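Local structure of carboxylesterase (Uncultured bacterium, 5GMX) at residues W61-Y70 / L205-M216. The protein probably hydrolyses carboxylic ester bonds as a family VIII carboxylesterase of beta-lactamase-like fold, with hydrolytic activity toward oxyimino cephalosporins as well. Numbering follows the deposited sequence.
Sequences WRSDTLINTY and LPASEDHRVAEM
Leu-66 and Val-213 form a single parallel beta bridge: Leu-66 N donates to Arg-212 O (2.9 Å), and Ala-214 N donates to Leu-66 O at 2.7 Å. In this beta-lactamase-like fold the bridge brings the loop after strand 201-202 against the run into strand 67-68, whose Ile-67 bonds by its backbone to Gly-270. Arg-212 then turns its guanidinium side-on to the backbone carbonyl of Asp-64, so that NE (2.7 Å) and NH2 (2.9 Å) both grip Asp-64 O, which lies in the guanidinium plane. A bend at chi3 (54°) swings the group round, and its NH1 makes a salt bridge to Glu-209 OE1. NH2 also donates to Asn-199 O, while Leu-66 CD1 sits over the centre of one guanidinium face. Ala-214 CB packs against Thr-65 CG2 (3.6 Å), a methyl that itself covers a face of the Trp-61 ring. Farther along, Tyr-70, which lines the phenylmethanesulfonic acid pocket just before Ser-71, bonds through OH to Thr-249 O. Selenomethionine Met-216 bends at chi2 and chi3, bringing CE to 3.5 Å from Ile-67 CG1 and 3.6 Å from Tyr-70 CE2.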
ATOM      1  N   TRP A  61      -5.301 -10.476  19.895  1.00 22.53           N
ATOM      2  CA  TRP A  61      -5.659  -9.620  18.769  1.00 23.01           C
ATOM      3  C   TRP A  61      -7.165  -9.364  18.790  1.00 19.39           C
ATOM      4  O   TRP A  61      -7.954 -10.290  18.967  1.00 19.48           O
ATOM      5  CB  TRP A  61      -5.236 -10.292  17.451  1.00 20.35           C
ATOM      6  CG  TRP A  61      -5.281  -9.432  16.210  1.00 14.91           C
ATOM      7  CD1 TRP A  61      -6.393  -9.011  15.530  1.00 19.41           C
ATOM      8  CD2 TRP A  61      -4.156  -8.926  15.482  1.00 16.57           C
ATOM      9  NE1 TRP A  61      -6.025  -8.255  14.432  1.00 16.85           N
ATOM     10  CE2 TRP A  61      -4.658  -8.186  14.385  1.00 16.66           C
ATOM     11  CE3 TRP A  61      -2.769  -9.013  15.658  1.00 19.75           C
ATOM     12  CZ2 TRP A  61      -3.820  -7.550  13.465  1.00 18.73           C
ATOM     13  CZ3 TRP A  61      -1.939  -8.376  14.743  1.00 19.19           C
ATOM     14  CH2 TRP A  61      -2.469  -7.657  13.662  1.00 18.48           C
ATOM     15  N   ARG A  62      -7.570  -8.108  18.646  1.00 20.65           N
ATOM     16  CA  ARG A  62      -8.995  -7.797  18.691  1.00 19.99           C
ATOM     17  C   ARG A  62      -9.495  -7.340  17.338  1.00 21.03           C
ATOM     18  O   ARG A  62      -8.707  -7.198  16.402  1.00 18.21           O
ATOM     19  CB  ARG A  62      -9.277  -6.765  19.776  1.00 20.88           C
ATOM     20  CG  ARG A  62      -8.773  -7.270  21.129  1.00 29.87           C
ATOM     21  CD  ARG A  62      -9.070  -6.323  22.252  1.00 35.99           C
ATOM     22  NE  ARG A  62     -10.506  -6.086  22.333  1.00 44.77           N
ATOM     23  CZ  ARG A  62     -11.133  -5.655  23.419  1.00 41.77           C
ATOM     24  NH1 ARG A  62     -10.456  -5.447  24.541  1.00 41.49           N
ATOM     25  NH2 ARG A  62     -12.443  -5.459  23.384  1.00 39.99           N
ATOM     26  N   SER A  63     -10.807  -7.153  17.217  1.00 17.33           N
ATOM     27  CA  SER A  63     -11.389  -6.788  15.931  1.00 22.43           C
ATOM     28  C   SER A  63     -10.819  -5.474  15.389  1.00 16.90           C
ATOM     29  O   SER A  63     -10.609  -5.336  14.188  1.00 18.68           O
ATOM     30  CB  SER A  63     -12.913  -6.680  16.041  1.00 15.83           C
ATOM     31  OG  SER A  63     -13.284  -5.677  16.960  1.00 28.44           O
ATOM     32  N   ASP A  64     -10.552  -4.522  16.275  1.00 15.65           N
ATOM     33  CA  ASP A  64     -10.080  -3.209  15.838  1.00 17.91           C
ATOM     34  C   ASP A  64      -8.558  -3.031  15.923  1.00 16.81           C
ATOM     35  O   ASP A  64      -8.064  -1.911  15.816  1.00 14.78           O
ATOM     36  CB  ASP A  64     -10.772  -2.110  16.659  1.00 20.44           C
ATOM     37  CG  ASP A  64     -10.401  -2.148  18.133  1.00 27.12           C
ATOM     38  OD1 ASP A  64      -9.800  -3.154  18.580  1.00 28.22           O
ATOM     39  OD2 ASP A  64     -10.751  -1.190  18.859  1.00 27.80           O
ATOM     40  N   THR A  65      -7.831  -4.128  16.113  1.00 13.74           N
ATOM     41  CA  THR A  65      -6.376  -4.067  16.230  1.00 18.76           C
ATOM     42  C   THR A  65      -5.739  -3.589  14.917  1.00 13.93           C
ATOM     43  O   THR A  65      -6.145  -4.001  13.829  1.00 15.01           O
ATOM     44  CB  THR A  65      -5.794  -5.442  16.646  1.00 15.72           C
ATOM     45  OG1 THR A  65      -6.214  -5.744  17.983  1.00 19.81           O
ATOM     46  CG2 THR A  65      -4.270  -5.437  16.604  1.00 11.69           C
ATOM     47  N   LEU A  66      -4.763  -2.691  15.035  1.00 11.49           N
ATOM     48  CA  LEU A  66      -4.032  -2.155  13.886  1.00 15.72           C
ATOM     49  C   LEU A  66      -2.565  -2.597  13.869  1.00 18.26           C
ATOM     50  O   LEU A  66      -1.983  -2.887  14.909  1.00 16.53           O
ATOM     51  CB  LEU A  66      -4.082  -0.625  13.893  1.00 12.04           C
ATOM     52  CG  LEU A  66      -5.473   0.012  13.886  1.00 15.92           C
ATOM     53  CD1 LEU A  66      -5.348   1.456  14.295  1.00  9.06           C
ATOM     54  CD2 LEU A  66      -6.111  -0.106  12.505  1.00 14.26           C
ATOM     55  N   ILE A  67      -1.966  -2.611  12.684  1.00 14.74           N
ATOM     56  CA  ILE A  67      -0.545  -2.925  12.538  1.00 19.62           C
ATOM     57  C   ILE A  67       0.038  -2.131  11.366  1.00 12.24           C
ATOM     58  O   ILE A  67      -0.677  -1.782  10.420  1.00 14.23           O
ATOM     59  CB  ILE A  67      -0.315  -4.453  12.318  1.00 19.07           C
ATOM     60  CG1 ILE A  67       1.150  -4.849  12.548  1.00 20.87           C
ATOM     61  CG2 ILE A  67      -0.796  -4.896  10.942  1.00 13.30           C
ATOM     62  CD1 ILE A  67       1.671  -4.561  13.958  1.00 19.84           C
ATOM     63  N   ASN A  68       1.326  -1.819  11.443  1.00 17.53           N
ATOM     64  CA  ASN A  68       2.025  -1.214  10.318  1.00 14.75           C
ATOM     65  C   ASN A  68       1.969  -2.144   9.108  1.00 16.53           C
ATOM     66  O   ASN A  68       2.227  -3.342   9.223  1.00 19.25           O
ATOM     67  CB  ASN A  68       3.470  -0.904  10.695  1.00 16.16           C
ATOM     68  CG  ASN A  68       4.134   0.049   9.726  1.00 19.70           C
ATOM     69  OD1 ASN A  68       4.092   1.259   9.915  1.00 22.86           O
ATOM     70  ND2 ASN A  68       4.745  -0.493   8.678  1.00 18.74           N
ATOM     71  N   THR A  69       1.621  -1.605   7.946  1.00 16.49           N
ATOM     72  CA  THR A  69       1.465  -2.439   6.754  1.00 16.16           C
ATOM     73  C   THR A  69       2.567  -2.219   5.720  1.00 15.92           C
ATOM     74  O   THR A  69       2.538  -2.824   4.651  1.00 19.37           O
ATOM     75  CB  THR A  69       0.115  -2.185   6.069  1.00 18.29           C
ATOM     76  OG1 THR A  69       0.033  -0.809   5.675  1.00 16.97           O
ATOM     77  CG2 THR A  69      -1.045  -2.515   7.019  1.00 16.93           C
ATOM     78  N   TYR A  70       3.531  -1.361   6.044  1.00 16.76           N
ATOM     79  CA  TYR A  70       4.638  -1.045   5.141  1.00 18.06           C
ATOM     80  C   TYR A  70       4.154  -0.716   3.730  1.00 17.11           C
ATOM     81  O   TYR A  70       3.226   0.066   3.580  1.00 19.51           O
ATOM     82  CB  TYR A  70       5.652  -2.187   5.138  1.00 15.27           C
ATOM     83  CG  TYR A  70       6.359  -2.269   6.469  1.00 19.69           C
ATOM     84  CD1 TYR A  70       7.380  -1.381   6.782  1.00 23.02           C
ATOM     85  CD2 TYR A  70       5.977  -3.198   7.430  1.00 25.09           C
ATOM     86  CE1 TYR A  70       8.020  -1.426   8.004  1.00 23.52           C
ATOM     87  CE2 TYR A  70       6.612  -3.255   8.659  1.00 26.71           C
ATOM     88  CZ  TYR A  70       7.636  -2.368   8.936  1.00 28.66           C
ATOM     89  OH  TYR A  70       8.274  -2.418  10.152  1.00 33.69           O
ATOM     90  N   LEU A 205      -1.531   8.230  12.217  1.00 16.54           N
ATOM     91  CA  LEU A 205      -2.468   7.691  13.199  1.00 17.43           C
ATOM     92  C   LEU A 205      -2.730   8.680  14.342  1.00 18.12           C
ATOM     93  O   LEU A 205      -1.801   9.064  15.056  1.00 19.92           O
ATOM     94  CB  LEU A 205      -1.937   6.369  13.759  1.00 16.52           C
ATOM     95  CG  LEU A 205      -2.911   5.621  14.668  1.00 18.96           C
ATOM     96  CD1 LEU A 205      -4.063   5.050  13.847  1.00 15.20           C
ATOM     97  CD2 LEU A 205      -2.192   4.540  15.435  1.00 18.27           C
ATOM     98  N   PRO A 206      -3.997   9.094  14.521  1.00 18.45           N
ATOM     99  CA  PRO A 206      -4.369   9.977  15.643  1.00 22.25           C
ATOM    100  C   PRO A 206      -4.022   9.352  16.997  1.00 19.97           C
ATOM    101  O   PRO A 206      -4.184   8.144  17.152  1.00 19.57           O
ATOM    102  CB  PRO A 206      -5.893  10.128  15.493  1.00 17.85           C
ATOM    103  CG  PRO A 206      -6.179   9.788  14.053  1.00 22.35           C
ATOM    104  CD  PRO A 206      -5.160   8.734  13.687  1.00 17.99           C
ATOM    105  N   ALA A 207      -3.575  10.152  17.963  1.00 18.36           N
ATOM    106  CA  ALA A 207      -3.218   9.617  19.284  1.00 23.22           C
ATOM    107  C   ALA A 207      -4.343   8.774  19.907  1.00 18.34           C
ATOM    108  O   ALA A 207      -4.089   7.724  20.508  1.00 21.20           O
ATOM    109  CB  ALA A 207      -2.832  10.747  20.227  1.00 24.06           C
ATOM    110  N   SER A 208      -5.581   9.222  19.733  1.00 19.71           N
ATOM    111  CA  SER A 208      -6.744   8.524  20.292  1.00 24.28           C
ATOM    112  C   SER A 208      -6.890   7.069  19.825  1.00 24.44           C
ATOM    113  O   SER A 208      -7.574   6.272  20.474  1.00 24.90           O
ATOM    114  CB  SER A 208      -8.025   9.298  19.962  1.00 21.52           C
ATOM    115  OG  SER A 208      -8.205   9.455  18.565  1.00 25.40           O
ATOM    116  N   GLU A 209      -6.252   6.723  18.709  1.00 20.55           N
ATOM    117  CA  GLU A 209      -6.350   5.375  18.157  1.00 19.04           C
ATOM    118  C   GLU A 209      -5.102   4.534  18.459  1.00 19.82           C
ATOM    119  O   GLU A 209      -5.077   3.331  18.196  1.00 19.08           O
ATOM    120  CB  GLU A 209      -6.587   5.438  16.642  1.00 22.66           C
ATOM    121  CG  GLU A 209      -7.799   6.264  16.223  1.00 19.69           C
ATOM    122  CD  GLU A 209      -9.083   5.824  16.927  1.00 28.39           C
ATOM    123  OE1 GLU A 209      -9.288   4.600  17.088  1.00 24.65           O
ATOM    124  OE2 GLU A 209      -9.885   6.702  17.329  1.00 37.28           O
ATOM    125  N   ASP A 210      -4.082   5.158  19.040  1.00 20.19           N
ATOM    126  CA  ASP A 210      -2.787   4.493  19.152  1.00 20.26           C
ATOM    127  C   ASP A 210      -2.807   3.262  20.053  1.00 20.54           C
ATOM    128  O   ASP A 210      -1.984   2.370  19.891  1.00 20.04           O
ATOM    129  CB  ASP A 210      -1.714   5.463  19.648  1.00 18.89           C
ATOM    130  CG  ASP A 210      -0.314   5.003  19.271  1.00 25.64           C
ATOM    131  OD1 ASP A 210       0.076   5.189  18.097  1.00 23.50           O
ATOM    132  OD2 ASP A 210       0.388   4.432  20.133  1.00 21.78           O
ATOM    133  N   HIS A 211      -3.755   3.200  20.982  1.00 15.31           N
ATOM    134  CA  HIS A 211      -3.867   2.053  21.875  1.00 20.79           C
ATOM    135  C   HIS A 211      -4.222   0.774  21.111  1.00 22.28           C
ATOM    136  O   HIS A 211      -4.102  -0.329  21.650  1.00 19.36           O
ATOM    137  CB  HIS A 211      -4.917   2.323  22.966  1.00 19.95           C
ATOM    138  CG  HIS A 211      -6.328   2.352  22.459  1.00 21.47           C
ATOM    139  ND1 HIS A 211      -6.905   3.484  21.926  1.00 23.26           N
ATOM    140  CD2 HIS A 211      -7.281   1.390  22.420  1.00 22.73           C
ATOM    141  CE1 HIS A 211      -8.148   3.214  21.560  1.00 18.94           C
ATOM    142  NE2 HIS A 211      -8.401   1.952  21.850  1.00 26.01           N
ATOM    143  N   ARG A 212      -4.666   0.922  19.864  1.00 15.53           N
ATOM    144  CA  ARG A 212      -5.100  -0.233  19.082  1.00 15.85           C
ATOM    145  C   ARG A 212      -3.950  -0.949  18.378  1.00 16.69           C
ATOM    146  O   ARG A 212      -4.135  -2.038  17.837  1.00 15.77           O
ATOM    147  CB  ARG A 212      -6.144   0.190  18.048  1.00 18.34           C
ATOM    148  CG  ARG A 212      -7.412   0.776  18.653  1.00 19.63           C
ATOM    149  CD  ARG A 212      -8.209   1.541  17.608  1.00 17.76           C
ATOM    150  NE  ARG A 212      -8.466   0.703  16.439  1.00 16.89           N
ATOM    151  CZ  ARG A 212      -8.971   1.147  15.296  1.00 15.07           C
ATOM    152  NH1 ARG A 212      -9.286   2.426  15.160  1.00 13.95           N
ATOM    153  NH2 ARG A 212      -9.168   0.304  14.295  1.00 17.71           N
ATOM    154  N   VAL A 213      -2.766  -0.338  18.362  1.00 17.75           N
ATOM    155  CA  VAL A 213      -1.661  -0.891  17.581  1.00 16.20           C
ATOM    156  C   VAL A 213      -1.054  -2.140  18.222  1.00 18.01           C
ATOM    157  O   VAL A 213      -0.708  -2.148  19.403  1.00 20.73           O
ATOM    158  CB  VAL A 213      -0.546   0.154  17.355  1.00 17.78           C
ATOM    159  CG1 VAL A 213       0.576  -0.434  16.518  1.00 20.53           C
ATOM    160  CG2 VAL A 213      -1.112   1.368  16.660  1.00 17.01           C
ATOM    161  N   ALA A 214      -0.936  -3.198  17.429  1.00 14.84           N
ATOM    162  CA  ALA A 214      -0.261  -4.408  17.863  1.00 16.17           C
ATOM    163  C   ALA A 214       1.239  -4.202  17.766  1.00 18.72           C
ATOM    164  O   ALA A 214       1.691  -3.214  17.204  1.00 17.55           O
ATOM    165  CB  ALA A 214      -0.686  -5.593  17.019  1.00 15.36           C
ATOM    166  N   GLU A 215       2.007  -5.149  18.288  1.00 24.18           N
ATOM    167  CA  GLU A 215       3.463  -5.040  18.278  1.00 19.81           C
ATOM    168  C   GLU A 215       4.045  -5.709  17.046  1.00 22.60           C
ATOM    169  O   GLU A 215       3.760  -6.875  16.772  1.00 24.76           O
ATOM    170  CB  GLU A 215       4.050  -5.661  19.546  1.00 24.20           C
ATOM    171  CG  GLU A 215       5.566  -5.665  19.603  1.00 34.12           C
ATOM    172  CD  GLU A 215       6.104  -6.515  20.747  1.00 44.55           C
ATOM    173  OE1 GLU A 215       5.309  -7.249  21.383  1.00 43.26           O
ATOM    174  OE2 GLU A 215       7.322  -6.436  21.020  1.00 41.80           O
HETATM  175  N   MSE A 216       4.857  -4.972  16.295  1.00 22.18           N
HETATM  176  CA  MSE A 216       5.488  -5.545  15.117  1.00 23.68           C
HETATM  177  C   MSE A 216       6.639  -6.470  15.516  1.00 27.03           C
HETATM  178  O   MSE A 216       7.424  -6.144  16.399  1.00 27.80           O
HETATM  179  CB  MSE A 216       6.002  -4.455  14.191  1.00 24.02           C
HETATM  180  CG  MSE A 216       6.578  -5.020  12.901  1.00 35.97           C
HETATM  181 SE   MSE A 216       5.136  -5.703  11.769  1.00 56.38          SE
HETATM  182  CE  MSE A 216       4.362  -3.998  11.403  1.00 26.57           C
TER
HETATM  183  O   HOH W   1      -5.308  -4.503  19.918  1.00 25.92           O